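PDB 2QSV: DUF1573 domain-containing protein from Porphyromonas gingivalis, which is of unknown function, its two immunoglobulin-like domains forming the C-terminal part of a longer protein only tentatively linked to cysteine peptidase activity. Local coordinates for residues A[34-39]-A[85-90]; A[48-53]-A[61-66]. All blocks are in the same frame, centred on the assembly; numbering follows the deposited sequence.

Interaction 1: A[34-39]-A[85-90]; sequences DLQVAV and EVTSPE
Leu35 and Val37 meet Val86 on the buried face of two antiparallel strands, while Gln36, Ala38, Glu85 and Thr87 line the other face. The two gamma carbons of Val86 share the work: CG1 touches CD2 of Leu35 at 3.6 Å, the two side chains crossing at a slant, and CG2 lies 3.9 Å from CG2 of Val37, whose side chain runs alongside in the same direction. Leu3 of strand 3-5 packs on all three. On the opposite face Gln36 and Thr87 stand side by side. With chi1 at 76°, OG1 of Thr87 sits between its own backbone N and carbonyl carbon and comes to 3.2 Å from CB of Gln36. The backbones join through two reciprocal pairs of bonds, all fairly straight, for example Ala38 N to Glu85 O (3.0 Å, 175° at the hydrogen). Between them, CA of Val86 and CA of Val37 make CA-H...O contacts to Gln36 O and Glu85 O, respectively. Past the last pair CG of Pro89 packs against CB of Asp34. The chemistry is thus split: N and O of Gln36, Ala38, Glu85 and Thr87 bond each other across the strands, one face is aliphatic and turned inward, and the other carries largely polar groups at the partly exposed surface.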
ATOM      1  N   ASP A  34     -11.304 -15.920  28.006  1.00 58.73           N
ATOM      2  CA  ASP A  34     -12.053 -14.978  27.198  1.00 59.45           C
ATOM      3  C   ASP A  34     -11.228 -13.786  26.745  1.00 59.47           C
ATOM      4  O   ASP A  34     -10.470 -13.200  27.551  1.00 59.79           O
ATOM      5  CB  ASP A  34     -13.292 -14.523  27.963  1.00 60.05           C
ATOM      6  CG  ASP A  34     -14.401 -15.562  27.907  1.00 62.45           C
ATOM      7  OD1 ASP A  34     -15.544 -15.279  28.362  1.00 64.78           O
ATOM      8  OD2 ASP A  34     -14.120 -16.666  27.359  1.00 64.14           O
ATOM      9  N   LEU A  35     -11.347 -13.490  25.441  1.00 59.27           N
ATOM     10  CA  LEU A  35     -10.915 -12.220  24.856  1.00 58.85           C
ATOM     11  C   LEU A  35     -12.135 -11.413  24.435  1.00 59.01           C
ATOM     12  O   LEU A  35     -13.028 -11.906  23.741  1.00 59.24           O
ATOM     13  CB  LEU A  35      -9.969 -12.424  23.673  1.00 58.53           C
ATOM     14  CG  LEU A  35      -8.494 -12.666  23.991  1.00 58.80           C
ATOM     15  CD1 LEU A  35      -7.653 -12.524  22.718  1.00 57.71           C
ATOM     16  CD2 LEU A  35      -8.001 -11.725  25.109  1.00 58.90           C
ATOM     17  N   GLN A  36     -12.203 -10.183  24.916  1.00 59.17           N
ATOM     18  CA  GLN A  36     -13.176  -9.239  24.409  1.00 59.38           C
ATOM     19  C   GLN A  36     -12.504  -8.371  23.341  1.00 58.41           C
ATOM     20  O   GLN A  36     -11.468  -7.736  23.594  1.00 58.59           O
ATOM     21  CB  GLN A  36     -13.719  -8.372  25.529  1.00 59.88           C
ATOM     22  CG  GLN A  36     -14.961  -7.611  25.114  1.00 63.46           C
ATOM     23  CD  GLN A  36     -16.185  -8.508  25.057  1.00 67.56           C
ATOM     24  OE1 GLN A  36     -17.130  -8.258  24.296  1.00 68.48           O
ATOM     25  NE2 GLN A  36     -16.176  -9.559  25.874  1.00 68.66           N
ATOM     26  N   VAL A  37     -13.082  -8.374  22.143  1.00 57.37           N
ATOM     27  CA  VAL A  37     -12.462  -7.724  20.976  1.00 55.47           C
ATOM     28  C   VAL A  37     -13.343  -6.622  20.410  1.00 54.09           C
ATOM     29  O   VAL A  37     -14.519  -6.836  20.129  1.00 53.94           O
ATOM     30  CB  VAL A  37     -12.091  -8.731  19.864  1.00 55.45           C
ATOM     31  CG1 VAL A  37     -11.326  -8.022  18.734  1.00 55.67           C
ATOM     32  CG2 VAL A  37     -11.245  -9.857  20.425  1.00 55.34           C
ATOM     33  N   ALA A  38     -12.762  -5.434  20.274  1.00 52.14           N
ATOM     34  CA  ALA A  38     -13.421  -4.347  19.591  1.00 50.31           C
ATOM     35  C   ALA A  38     -12.543  -3.875  18.428  1.00 49.02           C
ATOM     36  O   ALA A  38     -11.341  -3.675  18.575  1.00 49.21           O
ATOM     37  CB  ALA A  38     -13.728  -3.215  20.555  1.00 49.70           C
ATOM     38  N   VAL A  39     -13.160  -3.750  17.260  1.00 47.56           N
ATOM     39  CA  VAL A  39     -12.567  -3.074  16.117  1.00 45.40           C
ATOM     40  C   VAL A  39     -12.828  -1.588  16.353  1.00 43.78           C
ATOM     41  O   VAL A  39     -13.914  -1.075  16.086  1.00 43.49           O
ATOM     42  CB  VAL A  39     -13.207  -3.540  14.784  1.00 45.67           C
ATOM     43  CG1 VAL A  39     -12.546  -2.844  13.596  1.00 45.37           C
ATOM     44  CG2 VAL A  39     -13.104  -5.065  14.635  1.00 45.43           C
ATOM     45  N   GLU A  85      -8.609  -3.600  19.417  1.00 42.15           N
ATOM     46  CA  GLU A  85      -8.442  -3.463  20.860  1.00 44.50           C
ATOM     47  C   GLU A  85      -8.907  -4.727  21.584  1.00 45.90           C
ATOM     48  O   GLU A  85     -10.078  -5.099  21.536  1.00 46.01           O
ATOM     49  CB  GLU A  85      -9.200  -2.254  21.388  1.00 44.30           C
ATOM     50  CG  GLU A  85      -9.125  -2.123  22.897  1.00 45.32           C
ATOM     51  CD  GLU A  85     -10.115  -1.114  23.419  1.00 47.65           C
ATOM     52  OE1 GLU A  85      -9.719   0.071  23.564  1.00 44.15           O
ATOM     53  OE2 GLU A  85     -11.297  -1.508  23.651  1.00 50.02           O
ATOM     54  N   VAL A  86      -7.969  -5.374  22.255  1.00 47.88           N
ATOM     55  CA  VAL A  86      -8.230  -6.631  22.941  1.00 50.04           C
ATOM     56  C   VAL A  86      -8.195  -6.464  24.469  1.00 51.04           C
ATOM     57  O   VAL A  86      -7.228  -5.905  25.024  1.00 51.33           O
ATOM     58  CB  VAL A  86      -7.209  -7.663  22.469  1.00 50.09           C
ATOM     59  CG1 VAL A  86      -6.896  -8.668  23.541  1.00 51.06           C
ATOM     60  CG2 VAL A  86      -7.727  -8.318  21.202  1.00 51.29           C
ATOM     61  N   THR A  87      -9.257  -6.922  25.138  1.00 52.08           N
ATOM     62  CA  THR A  87      -9.322  -6.929  26.603  1.00 52.57           C
ATOM     63  C   THR A  87      -9.639  -8.323  27.141  1.00 53.00           C
ATOM     64  O   THR A  87     -10.673  -8.907  26.814  1.00 53.13           O
ATOM     65  CB  THR A  87     -10.331  -5.902  27.167  1.00 52.72           C
ATOM     66  OG1 THR A  87     -11.675  -6.373  26.996  1.00 54.25           O
ATOM     67  CG2 THR A  87     -10.175  -4.561  26.483  1.00 53.63           C
ATOM     68  N   SER A  88      -8.717  -8.842  27.955  1.00 53.49           N
ATOM     69  CA  SER A  88      -8.840 -10.149  28.623  1.00 53.79           C
ATOM     70  C   SER A  88      -9.541  -9.974  29.976  1.00 53.52           C
ATOM     71  O   SER A  88      -8.908  -9.522  30.935  1.00 53.75           O
ATOM     72  CB  SER A  88      -7.435 -10.766  28.812  1.00 53.85           C
ATOM     73  OG  SER A  88      -7.385 -11.663  29.912  1.00 56.60           O
ATOM     74  N   PRO A  89     -10.850 -10.318  30.066  1.00 53.84           N
ATOM     75  CA  PRO A  89     -11.609 -10.057  31.324  1.00 54.03           C
ATOM     76  C   PRO A  89     -10.861 -10.377  32.652  1.00 54.48           C
ATOM     77  O   PRO A  89     -11.137  -9.771  33.696  1.00 54.50           O
ATOM     78  CB  PRO A  89     -12.840 -10.968  31.185  1.00 54.53           C
ATOM     79  CG  PRO A  89     -13.076 -11.050  29.661  1.00 54.24           C
ATOM     80  CD  PRO A  89     -11.693 -10.954  29.024  1.00 53.44           C
ATOM     81  N   GLU A  90      -9.908 -11.303  32.600  1.00 55.11           N
ATOM     82  CA  GLU A  90      -9.332 -11.846  33.815  1.00 56.34           C
ATOM     83  C   GLU A  90      -7.881 -11.458  34.133  1.00 56.29           C
ATOM     84  O   GLU A  90      -7.574 -10.927  35.212  1.00 57.35           O
ATOM     85  CB  GLU A  90      -9.456 -13.374  33.748  1.00 57.01           C
ATOM     86  CG  GLU A  90     -10.486 -13.985  34.732  1.00 61.04           C
ATOM     87  CD  GLU A  90     -11.883 -13.355  34.647  1.00 65.68           C
ATOM     88  OE1 GLU A  90     -12.115 -12.272  35.264  1.00 66.99           O
ATOM     89  OE2 GLU A  90     -12.753 -13.971  33.976  1.00 67.17           O
TER

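Interaction 2: A[48-53]-A[61-66]; sequences LDDRAF and RELNLS
This contact spans the two sheets of a beta sandwich, where the turn leading into edge strand 52-55 of one sheet packs on strand 61-67 of the other. Asp50 is the centre of an inverse gamma turn just before strand 52-55, and from there its carboxylate faces Arg61. The side chain of Arg61 is the hub, met by Phe53 on a face of its guanidinium and by Asp50 at an edge. Asp50 and Arg61 approach from opposite directions and form a salt bridge. NE of Arg61 donates to OD2 of Asp50 at 2.9 Å with a nearly straight bond (167°); the oxygen lies in the guanidinium plane and is approached on its syn side, somewhat out of the carboxylate plane. A weak second bond runs from NH2 to OD1, and the two planes are twisted 43° apart.

The same arginine lies across Phe53. Its CD stands over one face of the ring, 3.5 Å from the centroid and displaced toward the rim, a CH-pi contact. The bend of the arginine at chi3 lays the guanidinium over CB and CG of Phe53, its plane 20° from that of the ring, with the NE edge facing Asp50. CB of Phe53 sits over the centre of the group, 3.2 Å from NH2. Salt bridge and aromatic packing together thus limit its rotation, and NH1 adds a weak hydrogen bond to Arg54 O.

Inward, CD2 of Leu63 reaches CE1 of Phe53 at 3.6 Å, meeting the ring obliquely, and also lies near OD2 of Asp50. CD1 of Leu48 comes to 3.3 Å from the carbonyl O of Asn64 and within packing distance of Leu63 and Leu65. Val37 and Val27 also touch Phe53. Two facing sheets with side chains of both packed between them are characteristic of the immunoglobulin-like, E-set sandwich; the Asp50-Arg61 bridge lies beside this packing.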
ATOM      1  N   LEU A  48     -17.545  -2.715   7.774  1.00 47.32           N
ATOM      2  CA  LEU A  48     -17.563  -3.888   8.640  1.00 49.88           C
ATOM      3  C   LEU A  48     -18.684  -3.787   9.696  1.00 51.83           C
ATOM      4  O   LEU A  48     -18.694  -2.872  10.522  1.00 52.04           O
ATOM      5  CB  LEU A  48     -16.206  -4.089   9.316  1.00 49.34           C
ATOM      6  CG  LEU A  48     -15.971  -5.356  10.153  1.00 49.26           C
ATOM      7  CD1 LEU A  48     -15.832  -6.575   9.256  1.00 49.42           C
ATOM      8  CD2 LEU A  48     -14.730  -5.203  11.048  1.00 48.31           C
ATOM      9  N   ASP A  49     -19.625  -4.732   9.661  1.00 54.58           N
ATOM     10  CA  ASP A  49     -20.655  -4.821  10.708  1.00 56.96           C
ATOM     11  C   ASP A  49     -20.176  -5.659  11.897  1.00 57.69           C
ATOM     12  O   ASP A  49     -20.518  -5.365  13.035  1.00 58.03           O
ATOM     13  CB  ASP A  49     -21.992  -5.289  10.134  1.00 57.57           C
ATOM     14  CG  ASP A  49     -22.580  -4.280   9.146  1.00 60.37           C
ATOM     15  OD1 ASP A  49     -23.134  -4.709   8.113  1.00 62.80           O
ATOM     16  OD2 ASP A  49     -22.469  -3.051   9.396  1.00 63.47           O
ATOM     17  N   ASP A  50     -19.334  -6.656  11.642  1.00 58.58           N
ATOM     18  CA  ASP A  50     -18.708  -7.421  12.717  1.00 59.80           C
ATOM     19  C   ASP A  50     -17.666  -6.581  13.478  1.00 60.04           C
ATOM     20  O   ASP A  50     -16.454  -6.774  13.302  1.00 60.09           O
ATOM     21  CB  ASP A  50     -18.058  -8.685  12.146  1.00 60.12           C
ATOM     22  CG  ASP A  50     -18.040  -9.838  13.136  1.00 62.82           C
ATOM     23  OD1 ASP A  50     -18.698  -9.728  14.203  1.00 65.30           O
ATOM     24  OD2 ASP A  50     -17.372 -10.871  12.842  1.00 64.14           O
ATOM     25  N   ARG A  51     -18.143  -5.675  14.345  1.00 60.29           N
ATOM     26  CA  ARG A  51     -17.277  -4.668  14.994  1.00 60.51           C
ATOM     27  C   ARG A  51     -17.013  -4.832  16.487  1.00 60.93           C
ATOM     28  O   ARG A  51     -16.060  -4.257  17.015  1.00 61.48           O
ATOM     29  CB  ARG A  51     -17.810  -3.256  14.752  1.00 60.36           C
ATOM     30  CG  ARG A  51     -17.478  -2.728  13.379  1.00 58.94           C
ATOM     31  CD  ARG A  51     -17.517  -1.237  13.346  1.00 56.76           C
ATOM     32  NE  ARG A  51     -16.309  -0.699  13.951  1.00 55.48           N
ATOM     33  CZ  ARG A  51     -15.869   0.535  13.767  1.00 53.71           C
ATOM     34  NH1 ARG A  51     -16.535   1.364  12.978  1.00 52.53           N
ATOM     35  NH2 ARG A  51     -14.763   0.936  14.373  1.00 53.30           N
ATOM     36  N   ALA A  52     -17.869  -5.574  17.180  1.00 60.91           N
ATOM     37  CA  ALA A  52     -17.737  -5.747  18.633  1.00 60.79           C
ATOM     38  C   ALA A  52     -18.220  -7.138  19.016  1.00 60.30           C
ATOM     39  O   ALA A  52     -19.418  -7.377  19.157  1.00 60.63           O
ATOM     40  CB  ALA A  52     -18.507  -4.649  19.403  1.00 60.81           C
ATOM     41  N   PHE A  53     -17.275  -8.055  19.162  1.00 59.34           N
ATOM     42  CA  PHE A  53     -17.605  -9.450  19.375  1.00 59.00           C
ATOM     43  C   PHE A  53     -16.852 -10.092  20.537  1.00 59.19           C
ATOM     44  O   PHE A  53     -15.824  -9.564  20.982  1.00 59.15           O
ATOM     45  CB  PHE A  53     -17.348 -10.245  18.101  1.00 58.45           C
ATOM     46  CG  PHE A  53     -15.986 -10.039  17.514  1.00 57.61           C
ATOM     47  CD1 PHE A  53     -15.748  -8.985  16.624  1.00 55.93           C
ATOM     48  CD2 PHE A  53     -14.944 -10.915  17.819  1.00 56.15           C
ATOM     49  CE1 PHE A  53     -14.498  -8.802  16.062  1.00 54.23           C
ATOM     50  CE2 PHE A  53     -13.681 -10.745  17.253  1.00 56.10           C
ATOM     51  CZ  PHE A  53     -13.460  -9.682  16.368  1.00 54.63           C
ATOM     52  N   ARG A  61     -12.601 -16.916  14.811  1.00 63.80           N
ATOM     53  CA  ARG A  61     -13.479 -16.017  14.009  1.00 63.66           C
ATOM     54  C   ARG A  61     -12.923 -15.307  12.740  1.00 63.11           C
ATOM     55  O   ARG A  61     -11.706 -15.135  12.602  1.00 63.57           O
ATOM     56  CB  ARG A  61     -14.109 -14.966  14.913  1.00 64.02           C
ATOM     57  CG  ARG A  61     -14.805 -13.895  14.138  1.00 64.85           C
ATOM     58  CD  ARG A  61     -14.986 -12.674  14.945  1.00 68.22           C
ATOM     59  NE  ARG A  61     -16.406 -12.418  15.112  1.00 71.37           N
ATOM     60  CZ  ARG A  61     -17.155 -12.871  16.118  1.00 73.25           C
ATOM     61  NH1 ARG A  61     -16.635 -13.628  17.079  1.00 74.45           N
ATOM     62  NH2 ARG A  61     -18.450 -12.580  16.149  1.00 72.25           N
ATOM     63  N   GLU A  62     -13.827 -14.851  11.858  1.00 61.78           N
ATOM     64  CA  GLU A  62     -13.460 -14.166  10.603  1.00 60.39           C
ATOM     65  C   GLU A  62     -14.073 -12.782  10.418  1.00 58.50           C
ATOM     66  O   GLU A  62     -15.263 -12.567  10.706  1.00 58.42           O
ATOM     67  CB  GLU A  62     -13.856 -15.008   9.394  1.00 61.13           C
ATOM     68  CG  GLU A  62     -13.084 -16.306   9.268  1.00 63.72           C
ATOM     69  CD  GLU A  62     -13.515 -17.155   8.067  1.00 67.40           C
ATOM     70  OE1 GLU A  62     -14.390 -16.715   7.277  1.00 68.35           O
ATOM     71  OE2 GLU A  62     -12.969 -18.272   7.908  1.00 66.06           O
ATOM     72  N   LEU A  63     -13.264 -11.859   9.904  1.00 55.68           N
ATOM     73  CA  LEU A  63     -13.749 -10.521   9.574  1.00 53.41           C
ATOM     74  C   LEU A  63     -13.649 -10.288   8.058  1.00 51.39           C
ATOM     75  O   LEU A  63     -12.584 -10.492   7.451  1.00 50.28           O
ATOM     76  CB  LEU A  63     -12.996  -9.432  10.371  1.00 53.64           C
ATOM     77  CG  LEU A  63     -12.754  -9.673  11.876  1.00 53.61           C
ATOM     78  CD1 LEU A  63     -11.872  -8.596  12.497  1.00 52.28           C
ATOM     79  CD2 LEU A  63     -14.074  -9.816  12.648  1.00 52.78           C
ATOM     80  N   ASN A  64     -14.773  -9.891   7.467  1.00 49.00           N
ATOM     81  CA  ASN A  64     -14.835  -9.579   6.038  1.00 47.41           C
ATOM     82  C   ASN A  64     -15.027  -8.088   5.829  1.00 45.81           C
ATOM     83  O   ASN A  64     -16.095  -7.552   6.092  1.00 46.07           O
ATOM     84  CB  ASN A  64     -15.948 -10.373   5.326  1.00 47.20           C
ATOM     85  CG  ASN A  64     -15.811 -11.881   5.533  1.00 46.52           C
ATOM     86  OD1 ASN A  64     -16.701 -12.518   6.101  1.00 48.56           O
ATOM     87  ND2 ASN A  64     -14.686 -12.445   5.114  1.00 42.59           N
ATOM     88  N   LEU A  65     -13.966  -7.429   5.378  1.00 43.70           N
ATOM     89  CA  LEU A  65     -13.999  -6.004   5.111  1.00 41.89           C
ATOM     90  C   LEU A  65     -14.451  -5.802   3.668  1.00 40.73           C
ATOM     91  O   LEU A  65     -13.762  -6.211   2.726  1.00 40.02           O
ATOM     92  CB  LEU A  65     -12.611  -5.396   5.333  1.00 41.39           C
ATOM     93  CG  LEU A  65     -11.984  -5.292   6.728  1.00 41.32           C
ATOM     94  CD1 LEU A  65     -11.856  -6.630   7.474  1.00 40.01           C
ATOM     95  CD2 LEU A  65     -10.610  -4.667   6.557  1.00 39.08           C
ATOM     96  N   SER A  66     -15.617  -5.189   3.514  1.00 39.78           N
ATOM     97  CA  SER A  66     -16.149  -4.808   2.210  1.00 39.52           C
ATOM     98  C   SER A  66     -15.635  -3.455   1.775  1.00 38.45           C
ATOM     99  O   SER A  66     -15.606  -2.510   2.565  1.00 37.65           O
ATOM    100  CB  SER A  66     -17.674  -4.715   2.257  1.00 39.74           C
ATOM    101  OG  SER A  66     -18.230  -5.999   2.433  1.00 44.05           O
TER

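In the fold
Both contacts belong to the N-terminal of the chain's two immunoglobulin-like domains, with centres about 15 Å apart. Interaction 1 joins neighbouring strands 35-41 and 76-87 within the five-stranded mixed sheet; interaction 2 links that sheet's edge strand 52-55 and the turn before it to strand 61-67 of the four-stranded sheet. Along the chain, both segments of interaction 2 fall between those of interaction 1, and strand 61-67 is followed by strand 76-87. Strand 35-41 couples the two: Val37 is backbone-bonded to Phe53, Arg51 NH2 bonds to Val39 O, and Val39 packs on Leu48. Interaction 1 thus lies within one sheet of the sandwich, interaction 2 between the two.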